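Long-range contacts in cystathionine gamma-synthase (Xanthomonas oryzae pv. oryzae KACC 10331, PDB 6LD7), which probably catalyses, with pyridoxal 5'-phosphate as cofactor, the formation of cystathionine in the transsulfuration route of methionine biosynthesis: residues C[86-91]-C[110-115]; C[103-108]-C[149-154]; C[162-167]-C[298-303]; C[166-171]-C[196-201]; C[328-333]-C[384-389]. The protein carries 1 engineered substitution. All blocks are in the same frame, centred on the assembly; numbering follows the deposited sequence.

Interaction 1: residues C[86-91]-C[110-115]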
# COMPACT_ATOMS: atom_id res chain seq x y z
N THR C 86 7.10 -14.21 -8.85
CA THR C 86 6.81 -15.44 -8.09
C THR C 86 8.04 -16.31 -7.98
O THR C 86 9.05 -16.14 -8.77
CB THR C 86 5.71 -16.22 -8.80
OG1 THR C 86 6.13 -16.76 -10.04
CG2 THR C 86 4.48 -15.37 -9.07
N GLY C 87 7.99 -17.26 -7.07
CA GLY C 87 9.04 -18.31 -7.00
C GLY C 87 9.15 -19.10 -8.29
O GLY C 87 10.25 -19.36 -8.77
N MET C 88 8.02 -19.48 -8.87
CA MET C 88 8.05 -20.20 -10.17
C MET C 88 8.75 -19.32 -11.22
O MET C 88 9.35 -19.86 -12.08
CB MET C 88 6.67 -20.57 -10.70
CG MET C 88 6.02 -21.77 -9.96
SD MET C 88 7.16 -23.21 -9.80
CE MET C 88 7.74 -23.23 -11.48
N GLY C 89 8.56 -18.01 -11.18
CA GLY C 89 9.24 -17.10 -12.11
C GLY C 89 10.72 -17.11 -11.93
O GLY C 89 11.43 -16.95 -12.89
N ALA C 90 11.19 -17.28 -10.70
CA ALA C 90 12.62 -17.44 -10.42
C ALA C 90 13.17 -18.71 -11.08
O ALA C 90 14.22 -18.62 -11.69
CB ALA C 90 12.86 -17.44 -8.91
N ILE C 91 12.47 -19.81 -11.00
CA ILE C 91 12.82 -21.07 -11.69
C ILE C 91 12.79 -20.86 -13.21
O ILE C 91 13.79 -21.16 -13.89
CB ILE C 91 11.92 -22.23 -11.22
CG1 ILE C 91 12.23 -22.45 -9.74
CG2 ILE C 91 12.22 -23.48 -12.05
CD1 ILE C 91 11.25 -23.31 -9.06
N ASP C 110 12.00 -36.00 -6.30
CA ASP C 110 10.92 -35.56 -5.38
C ASP C 110 10.84 -34.01 -5.38
O ASP C 110 10.43 -33.43 -4.40
CB ASP C 110 11.21 -36.15 -3.99
CG ASP C 110 12.56 -35.78 -3.39
OD1 ASP C 110 13.34 -35.11 -4.06
OD2 ASP C 110 12.83 -36.19 -2.19
N ALA C 111 11.34 -33.32 -6.40
CA ALA C 111 11.28 -31.83 -6.43
C ALA C 111 9.80 -31.34 -6.31
O ALA C 111 8.91 -32.05 -6.73
CB ALA C 111 11.90 -31.30 -7.72
N TYR C 112 9.63 -30.11 -5.89
CA TYR C 112 8.37 -29.35 -5.90
C TYR C 112 7.53 -29.62 -7.18
O TYR C 112 8.08 -29.52 -8.31
CB TYR C 112 8.72 -27.85 -5.70
CG TYR C 112 7.47 -27.01 -5.71
CD1 TYR C 112 6.40 -27.33 -4.85
CD2 TYR C 112 7.31 -25.97 -6.62
CE1 TYR C 112 5.22 -26.57 -4.88
CE2 TYR C 112 6.17 -25.20 -6.66
CZ TYR C 112 5.11 -25.51 -5.80
OH TYR C 112 3.97 -24.77 -5.93
N GLY C 113 6.26 -30.01 -7.01
CA GLY C 113 5.28 -30.29 -8.08
C GLY C 113 5.18 -29.11 -9.10
O GLY C 113 5.09 -29.42 -10.32
N GLY C 114 5.25 -27.83 -8.68
CA GLY C 114 5.18 -26.69 -9.64
C GLY C 114 6.45 -26.68 -10.49
O GLY C 114 6.40 -26.44 -11.72
N SER C 115 7.55 -27.12 -9.92
CA SER C 115 8.84 -27.19 -10.63
C SER C 115 8.70 -28.31 -11.66
O SER C 115 8.94 -28.04 -12.86
CB SER C 115 10.02 -27.41 -9.68
OG SER C 115 10.12 -26.35 -8.71
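Met88 meets Tyr112, Gly114 and Ser115 where the first turns of helices 87-98 and 113-124 come together beside the cofactor site of this PLP-dependent enzyme. The backbone N of Gly87 and of Met88 each donate to phosphate oxygens of the PLP-bearing lysine at position 209, so helix 87-98 presents its N-terminus to the phosphate. Thr86 is its N-cap. OG1 of Thr86 accepts from Gly89 N at 3.0 Å and is also hydrogen-bonded to Gly241 O of the second subunit.

The tight part is the methionine end. The Met88 chain bends at chi2 and again at chi3 (-46°), which folds CE back over the Gly114 carbonyl. Met88 CE lies 3.5 Å from Gly114 O, and Met88 SD lies 3.6 Å from Gly114 C. SD also meets the Tyr112 ring at its edge. Met88 SD is 5.2 Å from the centroid of the Tyr112 ring, 84° off its normal, a Met-aromatic contact made in the ring plane. The nearest ring atom is Tyr112 CE2, 3.8 Å from Met88 SD. Gly114 N sits over the centre of one face of the same ring.

The other side is looser. Tyr112 is partly exposed, and its OH hydrogen-bonds to Arg59 of the second subunit, which also packs on Met88. A triethylene glycol molecule lies close by, with a weak hydrogen bond to the same OH. No hydrogen bond joins the two segments. Back on the buried side, Ile91 CD1 stands 3.3 Å from Ser115 OG.

Interaction 2: residues C[103-108]-C[149-154]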
# COMPACT_ATOMS: atom_id res chain seq x y z
N ASP C 103 20.58 -29.07 -24.49
CA ASP C 103 21.11 -29.13 -23.11
C ASP C 103 20.18 -30.04 -22.32
O ASP C 103 18.99 -30.11 -22.58
CB ASP C 103 21.13 -27.80 -22.36
CG ASP C 103 22.11 -26.81 -22.88
OD1 ASP C 103 22.96 -27.25 -23.61
OD2 ASP C 103 22.00 -25.59 -22.57
N THR C 104 20.73 -30.61 -21.26
CA THR C 104 20.00 -31.48 -20.34
C THR C 104 20.04 -30.85 -18.96
O THR C 104 21.08 -30.34 -18.52
CB THR C 104 20.65 -32.89 -20.38
OG1 THR C 104 20.33 -33.52 -21.63
CG2 THR C 104 20.02 -33.77 -19.35
N LEU C 105 18.94 -31.00 -18.27
CA LEU C 105 18.74 -30.55 -16.89
C LEU C 105 18.50 -31.80 -16.04
O LEU C 105 17.62 -32.63 -16.37
CB LEU C 105 17.51 -29.65 -16.83
CG LEU C 105 16.98 -29.38 -15.43
CD1 LEU C 105 17.95 -28.44 -14.72
CD2 LEU C 105 15.57 -28.73 -15.47
N VAL C 106 19.20 -31.86 -14.92
CA VAL C 106 18.96 -32.92 -13.94
C VAL C 106 18.07 -32.37 -12.83
O VAL C 106 18.39 -31.36 -12.30
CB VAL C 106 20.28 -33.43 -13.36
CG1 VAL C 106 20.01 -34.56 -12.40
CG2 VAL C 106 21.21 -33.86 -14.47
N VAL C 107 17.01 -33.09 -12.51
CA VAL C 107 15.96 -32.71 -11.53
C VAL C 107 15.86 -33.81 -10.49
O VAL C 107 15.79 -34.97 -10.85
CB VAL C 107 14.64 -32.61 -12.31
CG1 VAL C 107 13.51 -32.35 -11.40
CG2 VAL C 107 14.80 -31.49 -13.29
N PRO C 108 15.71 -33.47 -9.20
CA PRO C 108 15.45 -34.46 -8.18
C PRO C 108 14.11 -35.14 -8.45
O PRO C 108 13.20 -34.45 -8.78
CB PRO C 108 15.35 -33.68 -6.87
CG PRO C 108 16.08 -32.40 -7.19
CD PRO C 108 15.81 -32.11 -8.66
N PRO C 149 25.29 -33.16 -18.20
CA PRO C 149 24.17 -32.23 -18.19
C PRO C 149 24.67 -30.79 -18.11
O PRO C 149 25.78 -30.54 -17.67
CB PRO C 149 23.37 -32.65 -16.93
CG PRO C 149 24.40 -33.30 -16.04
CD PRO C 149 25.45 -33.90 -16.96
N LYS C 150 23.83 -29.82 -18.49
CA LYS C 150 24.25 -28.41 -18.37
C LYS C 150 24.02 -27.94 -16.94
O LYS C 150 24.73 -27.04 -16.44
CB LYS C 150 23.41 -27.58 -19.33
CG LYS C 150 23.76 -26.11 -19.33
CD LYS C 150 25.06 -25.89 -20.03
CE LYS C 150 25.60 -24.56 -19.59
NZ LYS C 150 25.08 -23.59 -20.53
N LEU C 151 22.93 -28.39 -16.33
CA LEU C 151 22.47 -27.77 -15.07
C LEU C 151 21.93 -28.89 -14.23
O LEU C 151 21.19 -29.71 -14.81
CB LEU C 151 21.34 -26.75 -15.39
CG LEU C 151 20.71 -26.02 -14.21
CD1 LEU C 151 21.79 -25.24 -13.50
CD2 LEU C 151 19.62 -25.05 -14.72
N VAL C 152 22.16 -28.81 -12.93
CA VAL C 152 21.60 -29.73 -11.92
C VAL C 152 20.88 -28.91 -10.89
O VAL C 152 21.47 -28.00 -10.36
CB VAL C 152 22.73 -30.53 -11.23
CG1 VAL C 152 22.15 -31.40 -10.15
CG2 VAL C 152 23.52 -31.30 -12.23
N LEU C 153 19.65 -29.29 -10.64
CA LEU C 153 18.81 -28.65 -9.62
C LEU C 153 18.89 -29.51 -8.35
O LEU C 153 18.62 -30.76 -8.42
CB LEU C 153 17.35 -28.50 -10.11
CG LEU C 153 16.31 -28.20 -9.02
CD1 LEU C 153 16.49 -26.80 -8.51
CD2 LEU C 153 14.88 -28.35 -9.55
N ILE C 154 19.12 -28.85 -7.22
CA ILE C 154 19.02 -29.47 -5.89
C ILE C 154 17.94 -28.80 -5.09
O ILE C 154 17.94 -27.58 -5.01
CB ILE C 154 20.35 -29.35 -5.18
CG1 ILE C 154 21.48 -29.90 -6.01
CG2 ILE C 154 20.27 -29.95 -3.81
CD1 ILE C 154 22.79 -29.56 -5.44
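Two neighbouring parallel strands, 104-108 and 151-155, form this contact inside the mixed seven-stranded sheet of the chain. The axes of 104-108 and 151-154 run 4.7 Å apart at an angle of 14°. Leu105 pairs with Leu151 and Val106 with Val152.

The backbone bonds alternate in direction. Val106 N donates to Leu151 O at 2.9 Å, and Leu153 N donates to Val106 O at 2.9 Å. At the start of the pair, Thr104 O accepts from Lys150 N at 2.8 Å and only weakly from Leu151 N. The Thr104 carbonyl is thus shared by the amides of Lys150 and Leu151.

Side chains go to both faces. On one face Leu105 and Leu151 lie side by side and point the same way, with Leu105 CD1 3.7 Å from Leu151 CG. Phe119 of helix 113-124 packs on Leu105 and Leu153 there. On the other face Val106 turns CG2 onto the Pro149 ring. This is tight: Val106 CG2 is 3.5 Å from Pro149 CB. Val152 CG2 comes up beside Val106 CB on that face.

At the far end the Pro108 ring crosses Leu153 at about a right angle, and Pro108 CD comes 3.1 Å from Leu153 O. At the near end Asp103 lies alongside the aliphatic part of Lys150. Asp103 OD2 and Lys150 NZ are 4.2 Å apart, beyond a salt bridge: Asp103 OD2 takes Gln100 N, and Lys150 NZ bonds weakly to Val98 O.

Parallel central strands with helices packed on them are typical of the large domain of fold-type I PLP enzymes.

Interaction 3: residues C[162-167]-C[298-303]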
# COMPACT_ATOMS: atom_id res chain seq x y z
N LEU C 162 11.33 -34.46 3.82
CA LEU C 162 12.54 -33.82 4.39
C LEU C 162 13.78 -34.69 4.16
O LEU C 162 14.60 -34.73 5.02
CB LEU C 162 12.21 -33.54 5.88
CG LEU C 162 11.29 -32.33 5.91
CD1 LEU C 162 9.91 -32.57 6.38
CD2 LEU C 162 11.96 -31.13 6.46
N ARG C 163 13.96 -35.20 2.95
CA ARG C 163 15.23 -35.84 2.50
C ARG C 163 16.28 -34.76 2.36
O ARG C 163 15.98 -33.63 1.87
CB ARG C 163 15.09 -36.60 1.17
CG ARG C 163 13.92 -37.59 1.09
CD ARG C 163 14.27 -38.90 1.78
NE ARG C 163 13.80 -38.95 3.12
CZ ARG C 163 13.03 -39.91 3.73
NH1 ARG C 163 12.55 -41.01 3.15
NH2 ARG C 163 12.78 -39.70 5.02
N ILE C 164 17.47 -35.08 2.82
CA ILE C 164 18.61 -34.15 2.78
C ILE C 164 19.53 -34.53 1.64
O ILE C 164 20.00 -35.66 1.60
CB ILE C 164 19.28 -34.20 4.14
CG1 ILE C 164 18.27 -34.05 5.30
CG2 ILE C 164 20.37 -33.17 4.25
CD1 ILE C 164 17.61 -32.72 5.36
N THR C 165 19.83 -33.62 0.75
CA THR C 165 20.84 -33.83 -0.27
C THR C 165 22.13 -33.22 0.23
O THR C 165 22.13 -32.05 0.75
CB THR C 165 20.45 -33.13 -1.57
OG1 THR C 165 19.16 -33.61 -1.94
CG2 THR C 165 21.47 -33.33 -2.65
N ASP C 166 23.22 -33.93 -0.03
CA ASP C 166 24.56 -33.52 0.43
C ASP C 166 25.11 -32.52 -0.56
O ASP C 166 25.51 -32.87 -1.69
CB ASP C 166 25.39 -34.78 0.65
CG ASP C 166 26.82 -34.53 1.06
OD1 ASP C 166 27.35 -33.35 0.90
OD2 ASP C 166 27.39 -35.52 1.54
N LEU C 167 25.08 -31.26 -0.18
CA LEU C 167 25.47 -30.17 -1.10
C LEU C 167 26.89 -30.38 -1.60
O LEU C 167 27.15 -30.22 -2.83
CB LEU C 167 25.31 -28.81 -0.40
CG LEU C 167 23.86 -28.41 -0.12
CD1 LEU C 167 23.80 -27.11 0.66
CD2 LEU C 167 23.09 -28.26 -1.42
N ALA C 298 22.71 -36.35 10.44
CA ALA C 298 24.08 -35.89 10.66
C ALA C 298 24.50 -34.91 9.57
O ALA C 298 25.25 -33.95 9.85
CB ALA C 298 25.07 -37.07 10.73
N LEU C 299 24.10 -35.20 8.35
CA LEU C 299 24.40 -34.31 7.22
C LEU C 299 23.68 -32.95 7.41
O LEU C 299 24.34 -31.88 7.36
CB LEU C 299 23.97 -35.08 5.97
CG LEU C 299 23.92 -34.22 4.71
CD1 LEU C 299 25.33 -33.73 4.41
CD2 LEU C 299 23.32 -35.07 3.59
N ALA C 300 22.43 -32.97 7.87
CA ALA C 300 21.68 -31.72 8.11
C ALA C 300 22.37 -30.95 9.23
O ALA C 300 22.42 -29.69 9.13
CB ALA C 300 20.26 -32.07 8.43
N ALA C 301 22.86 -31.62 10.28
CA ALA C 301 23.52 -30.95 11.44
C ALA C 301 24.78 -30.26 10.94
O ALA C 301 25.08 -29.22 11.42
CB ALA C 301 23.89 -31.94 12.57
N ARG C 302 25.44 -30.74 9.89
CA ARG C 302 26.67 -30.07 9.37
C ARG C 302 26.35 -29.06 8.28
O ARG C 302 27.04 -28.11 8.27
CB ARG C 302 27.71 -31.06 8.81
CG ARG C 302 28.30 -31.87 9.97
CD ARG C 302 29.38 -31.19 10.84
NE ARG C 302 30.63 -31.23 10.05
CZ ARG C 302 31.36 -32.33 9.76
NH1 ARG C 302 32.42 -32.24 8.96
NH2 ARG C 302 31.06 -33.52 10.28
N GLN C 303 25.44 -29.29 7.32
CA GLN C 303 25.37 -28.31 6.24
C GLN C 303 24.32 -27.20 6.51
O GLN C 303 24.28 -26.30 5.72
CB GLN C 303 25.17 -29.00 4.91
CG GLN C 303 23.80 -29.45 4.62
CD GLN C 303 23.65 -30.11 3.26
OE1 GLN C 303 24.60 -30.52 2.61
NE2 GLN C 303 22.42 -30.42 2.94
O HOH W 1 27.24 -30.91 2.25
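Gln303 reaches from helix 297-303 across to the loop before helix 167-176, where it touches Ile164, Thr165 and Leu167. Its CB packs outside the contact, against the ring of Phe198. CG stands between the backbone N and the carbonyl carbon, chi1 79°, and the chain then runs extended to the amide. Gln303 CD lies 3.8 Å from Leu167 CG, the two side chains crossing at about a right angle. Gln303 NE2 donates to Thr165 O at 2.7 Å, with an N-H...O angle of 173°. That acceptor lies almost in the amide plane of Gln303. NE2 also passes Ile164 CG2.

Gln303 OE1 accepts from Leu167 N at 2.9 Å, on a lone pair. Both ends of the amide are therefore held by backbone, which fixes its rotation. Leu167 opens helix 167-176, and Asp166 is its N-cap, with OD1 bonded to Phe169 N. A water donates both to Asp166 OD1 and to Gln303 OE1.

Beside this polar grip is an apolar patch. Leu299 lays CD2 between two partners, 3.6 Å from Ile164 CG2 and 3.6 Å from Asp166 CB. Ile164 CD1 stands 4.1 Å from Ala300 CB.

Interaction 4: residues C[166-171]-C[196-201]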
# COMPACT_ATOMS: atom_id res chain seq x y z
N ASP C 166 23.22 -33.93 -0.03
CA ASP C 166 24.56 -33.52 0.43
C ASP C 166 25.11 -32.52 -0.56
O ASP C 166 25.51 -32.87 -1.69
CB ASP C 166 25.39 -34.78 0.65
CG ASP C 166 26.82 -34.53 1.06
OD1 ASP C 166 27.35 -33.35 0.90
OD2 ASP C 166 27.39 -35.52 1.54
N LEU C 167 25.08 -31.26 -0.18
CA LEU C 167 25.47 -30.17 -1.10
C LEU C 167 26.89 -30.38 -1.60
O LEU C 167 27.15 -30.22 -2.83
CB LEU C 167 25.31 -28.81 -0.40
CG LEU C 167 23.86 -28.41 -0.12
CD1 LEU C 167 23.80 -27.11 0.66
CD2 LEU C 167 23.09 -28.26 -1.42
N ARG C 168 27.84 -30.52 -0.69
CA ARG C 168 29.27 -30.58 -1.09
C ARG C 168 29.46 -31.77 -2.07
O ARG C 168 30.12 -31.63 -3.08
CB ARG C 168 30.24 -30.76 0.12
CG ARG C 168 31.66 -30.36 -0.27
CD ARG C 168 32.68 -30.41 0.83
NE ARG C 168 32.64 -29.29 1.75
CZ ARG C 168 32.01 -29.23 2.94
NH1 ARG C 168 31.28 -30.23 3.42
NH2 ARG C 168 32.04 -28.10 3.61
N PHE C 169 28.91 -32.92 -1.74
CA PHE C 169 29.03 -34.13 -2.61
C PHE C 169 28.49 -33.80 -4.00
O PHE C 169 29.18 -34.01 -5.08
CB PHE C 169 28.30 -35.33 -1.95
CG PHE C 169 28.14 -36.52 -2.86
CD1 PHE C 169 29.25 -37.21 -3.33
CD2 PHE C 169 26.88 -37.01 -3.19
CE1 PHE C 169 29.09 -38.29 -4.21
CE2 PHE C 169 26.72 -38.08 -4.04
CZ PHE C 169 27.83 -38.72 -4.57
N VAL C 170 27.23 -33.31 -4.05
CA VAL C 170 26.58 -33.14 -5.38
C VAL C 170 27.30 -32.08 -6.19
O VAL C 170 27.58 -32.32 -7.40
CB VAL C 170 25.08 -32.86 -5.27
CG1 VAL C 170 24.46 -32.55 -6.63
CG2 VAL C 170 24.42 -34.06 -4.66
N ILE C 171 27.62 -30.96 -5.53
CA ILE C 171 28.15 -29.79 -6.26
C ILE C 171 29.56 -30.12 -6.78
O ILE C 171 29.82 -29.82 -7.94
CB ILE C 171 28.10 -28.55 -5.36
CG1 ILE C 171 26.66 -28.13 -5.10
CG2 ILE C 171 28.96 -27.45 -5.87
CD1 ILE C 171 26.51 -27.08 -3.98
N LEU C 196 25.70 -21.35 -1.61
CA LEU C 196 26.84 -20.75 -2.36
C LEU C 196 28.11 -20.97 -1.57
O LEU C 196 29.11 -20.93 -2.21
CB LEU C 196 26.66 -19.26 -2.67
CG LEU C 196 25.36 -18.84 -3.39
CD1 LEU C 196 25.31 -17.32 -3.67
CD2 LEU C 196 25.16 -19.57 -4.70
N ASP C 197 28.07 -21.21 -0.27
CA ASP C 197 29.30 -21.51 0.50
C ASP C 197 29.86 -22.86 0.04
O ASP C 197 30.99 -23.06 0.26
CB ASP C 197 29.06 -21.57 2.01
CG ASP C 197 28.86 -20.21 2.67
OD1 ASP C 197 29.00 -19.24 1.96
OD2 ASP C 197 28.58 -20.14 3.91
N PHE C 198 29.04 -23.76 -0.50
CA PHE C 198 29.43 -25.10 -0.95
C PHE C 198 29.80 -25.06 -2.43
O PHE C 198 29.99 -26.11 -3.01
CB PHE C 198 28.28 -26.07 -0.64
CG PHE C 198 28.01 -26.24 0.83
CD1 PHE C 198 28.75 -27.14 1.57
CD2 PHE C 198 27.07 -25.52 1.49
CE1 PHE C 198 28.57 -27.28 2.93
CE2 PHE C 198 26.87 -25.68 2.85
CZ PHE C 198 27.64 -26.56 3.57
N GLY C 199 29.80 -23.90 -3.07
CA GLY C 199 30.25 -23.76 -4.47
C GLY C 199 29.12 -23.80 -5.50
O GLY C 199 29.38 -23.75 -6.69
N ALA C 200 27.86 -23.78 -5.08
CA ALA C 200 26.72 -23.68 -6.05
C ALA C 200 26.83 -22.43 -6.92
O ALA C 200 27.28 -21.41 -6.40
CB ALA C 200 25.40 -23.69 -5.33
N ASP C 201 26.36 -22.50 -8.18
CA ASP C 201 26.37 -21.34 -9.08
C ASP C 201 25.23 -20.40 -8.71
O ASP C 201 25.43 -19.16 -8.75
CB ASP C 201 26.33 -21.81 -10.51
CG ASP C 201 27.53 -22.71 -10.82
OD1 ASP C 201 28.63 -22.15 -10.92
OD2 ASP C 201 27.36 -24.00 -10.90
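Phe198, Ile171 and Arg168 bury the most surface where the first turns of helix 167-176 meet the turn ahead of strand 202-206. This helix is the crossover between the adjacent parallel strands 151-155 and 180-184, a beta-alpha-beta unit of the large PLP-binding domain. Leu167 and Ile171 also touch Ile154 of strand 151-155.

Phe198 is the centre. It ends a short 3-10 segment. Leu167 CB stands over one face of its ring, and Leu167 CD1 meets Phe198 CD2 at 3.7 Å. Gln303 of helix 297-303 also packs on this ring.

Arg168 lies obliquely beside the CD1-CE1 rim. Its chain is extended to CD and then bends at chi3 (-78°), which brings the guanidinium back to the phenyl group. The two planes are 67° apart, so this is no flat stack. Arg168 NH2 is 3.6 Å from Phe198 CE1, and the ring rim lies over one face of the guanidinium. Arg168 is exposed, and this marks the outer border of the contact.

Ile171 covers the backbone that follows. Ile171 CG2 faces Gly199 C at 3.7 Å. Gly199 has a positive phi of 96°, a conformation in which a CB would collide with the preceding carbonyl. Gly199 O accepts from Lys175 NZ of the same helix. Ile171 CD1 reaches Phe198 CB at 3.9 Å and Ala200 CB at 3.8 Å. Ile171 CG2 also rests 3.3 Å from Phe198 O.

Interaction 5: residues C[328-333]-C[384-389]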
# COMPACT_ATOMS: atom_id res chain seq x y z
N GLY C 328 -11.29 -30.59 14.65
CA GLY C 328 -11.27 -29.31 15.43
C GLY C 328 -9.91 -28.63 15.76
O GLY C 328 -9.83 -27.99 16.82
N LEU C 329 -8.89 -28.61 14.89
CA LEU C 329 -7.62 -27.91 15.19
C LEU C 329 -7.88 -26.41 15.34
O LEU C 329 -8.55 -25.85 14.46
CB LEU C 329 -6.67 -28.16 14.02
CG LEU C 329 -6.09 -29.56 13.97
CD1 LEU C 329 -5.27 -29.71 12.71
CD2 LEU C 329 -5.25 -29.86 15.20
N ARG C 330 -7.49 -25.79 16.44
CA ARG C 330 -7.73 -24.34 16.65
C ARG C 330 -6.55 -23.48 16.19
O ARG C 330 -6.76 -22.30 15.90
CB ARG C 330 -8.01 -24.09 18.13
CG ARG C 330 -9.07 -25.03 18.73
CD ARG C 330 -9.32 -24.68 20.21
NE ARG C 330 -10.04 -23.41 20.20
CZ ARG C 330 -9.66 -22.22 20.74
NH1 ARG C 330 -8.57 -22.07 21.47
NH2 ARG C 330 -10.44 -21.17 20.55
N TYR C 331 -5.35 -24.02 16.05
CA TYR C 331 -4.16 -23.15 15.86
C TYR C 331 -3.37 -23.58 14.63
O TYR C 331 -2.33 -22.99 14.37
CB TYR C 331 -3.30 -23.10 17.13
CG TYR C 331 -4.06 -22.76 18.38
CD1 TYR C 331 -4.90 -21.65 18.45
CD2 TYR C 331 -3.86 -23.50 19.52
CE1 TYR C 331 -5.61 -21.35 19.61
CE2 TYR C 331 -4.55 -23.24 20.68
CZ TYR C 331 -5.42 -22.16 20.73
OH TYR C 331 -6.00 -21.97 21.94
N PHE C 332 -3.86 -24.53 13.85
CA PHE C 332 -3.25 -24.94 12.56
C PHE C 332 -4.33 -24.74 11.49
O PHE C 332 -5.38 -25.33 11.61
CB PHE C 332 -2.81 -26.40 12.57
CG PHE C 332 -1.62 -26.75 13.44
CD1 PHE C 332 -1.76 -26.84 14.83
CD2 PHE C 332 -0.35 -26.78 12.91
CE1 PHE C 332 -0.67 -27.11 15.63
CE2 PHE C 332 0.75 -27.03 13.72
CZ PHE C 332 0.58 -27.16 15.08
N THR C 333 -4.11 -23.88 10.53
CA THR C 333 -5.07 -23.63 9.43
C THR C 333 -4.78 -24.65 8.34
O THR C 333 -3.62 -24.74 7.91
CB THR C 333 -4.89 -22.19 8.94
OG1 THR C 333 -5.16 -21.37 10.06
CG2 THR C 333 -5.83 -21.76 7.85
N LEU C 384 1.03 -27.45 21.32
CA LEU C 384 1.06 -28.84 21.87
C LEU C 384 -0.33 -29.28 22.40
O LEU C 384 -0.76 -30.41 22.13
CB LEU C 384 2.09 -28.94 22.98
CG LEU C 384 3.54 -28.78 22.58
CD1 LEU C 384 4.38 -28.67 23.84
CD2 LEU C 384 4.01 -29.94 21.76
N ILE C 385 -1.06 -28.40 23.04
CA ILE C 385 -2.45 -28.71 23.49
C ILE C 385 -3.31 -29.04 22.26
O ILE C 385 -3.99 -30.11 22.21
CB ILE C 385 -3.00 -27.50 24.26
CG1 ILE C 385 -2.32 -27.37 25.64
CG2 ILE C 385 -4.53 -27.59 24.34
CD1 ILE C 385 -2.61 -26.00 26.28
N ASP C 386 -3.19 -28.22 21.22
CA ASP C 386 -3.94 -28.46 19.96
C ASP C 386 -3.58 -29.81 19.34
O ASP C 386 -4.54 -30.56 18.98
CB ASP C 386 -3.70 -27.31 18.97
CG ASP C 386 -4.86 -26.98 18.03
OD1 ASP C 386 -6.06 -27.22 18.41
OD2 ASP C 386 -4.56 -26.43 16.93
N LEU C 387 -2.29 -30.16 19.24
CA LEU C 387 -1.93 -31.46 18.63
C LEU C 387 -2.34 -32.66 19.51
O LEU C 387 -2.82 -33.72 18.95
CB LEU C 387 -0.44 -31.51 18.31
CG LEU C 387 0.03 -30.51 17.27
CD1 LEU C 387 1.53 -30.43 17.27
CD2 LEU C 387 -0.48 -30.86 15.88
N ARG C 388 -2.10 -32.59 20.82
CA ARG C 388 -2.63 -33.64 21.72
C ARG C 388 -4.13 -33.82 21.50
O ARG C 388 -4.57 -34.93 21.53
CB ARG C 388 -2.45 -33.31 23.20
CG ARG C 388 -1.01 -33.45 23.66
CD ARG C 388 -0.96 -33.37 25.19
NE ARG C 388 0.37 -32.93 25.37
CZ ARG C 388 0.78 -31.71 25.69
NH1 ARG C 388 -0.01 -30.73 26.08
NH2 ARG C 388 2.07 -31.52 25.66
N ALA C 389 -4.96 -32.78 21.41
CA ALA C 389 -6.43 -33.02 21.27
C ALA C 389 -6.69 -33.60 19.87
O ALA C 389 -7.56 -34.49 19.69
CB ALA C 389 -7.24 -31.77 21.60
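The chi1 of Asp386, -148°, lies off the usual staggered values and carries its carboxylate from helix 380-396 to the backbone of Arg330 and Tyr331. A chi2 of 28° turns the group toward the two amides. Asp386 OD1 takes Arg330 N at 2.8 Å through its syn lone pair, with a nearly straight N-H...O angle of 177°. Asp386 OD2 takes Tyr331 N at 2.7 Å, approached from above the carboxylate plane.

One acid thus holds two consecutive N-H groups of the loop between helix 319-327 and strand 333-334. That strand is an outermost one of the smaller, five-stranded mixed sheet, and Leu329 and Phe332 touch Ile345 of the neighbouring strand 344-346. The amides would be expected to stabilise the negative charge. The Arg330 guanidinium does not reach the carboxylate.

Side chains of the loop touch the acid. Asp386 OD2 lies at the edge of the Phe332 ring, near its plane, 3.5 Å from Phe332 CD1. Tyr331 CD2 lies 3.9 Å from Asp386 CB, and Leu329 CD2 lies 3.9 Å from Asp386 OD2.

The next residue on the helix, Leu387, packs on Phe332. Leu387 CD2 is 4.2 Å from the centroid of the Phe332 ring, an off-centre CH-pi contact. Leu387 also meets Ile273 and Leu276 of helix 259-277. Tyr331 packs against Cys14 of the third subunit, and Thr333 OG1 bonds to Arg22 of that subunit.

Interactions 1 to 4 gather round the seven-stranded sheet, while interaction 5 lies beside the five-stranded one, its centre about 41 Å from that of interaction 2. Interactions 1 and 2 alternate along the chain: helix 87-98, strand 104-108, helix 113-124, then strand 151-155. Interactions 3 and 4 follow and share Asp166 and Leu167, with centres about 11 Å apart. Ile154 of interaction 2 packs on both, touching Thr165, Leu167, Val170 and Ile171. Asp110 of interaction 1 touches Arg163 of interaction 3. Helix 297-303 brings later chain against this region. Interaction 1 adjoins the cofactor phosphate; interactions 1 and 5 also have neighbours in other subunits.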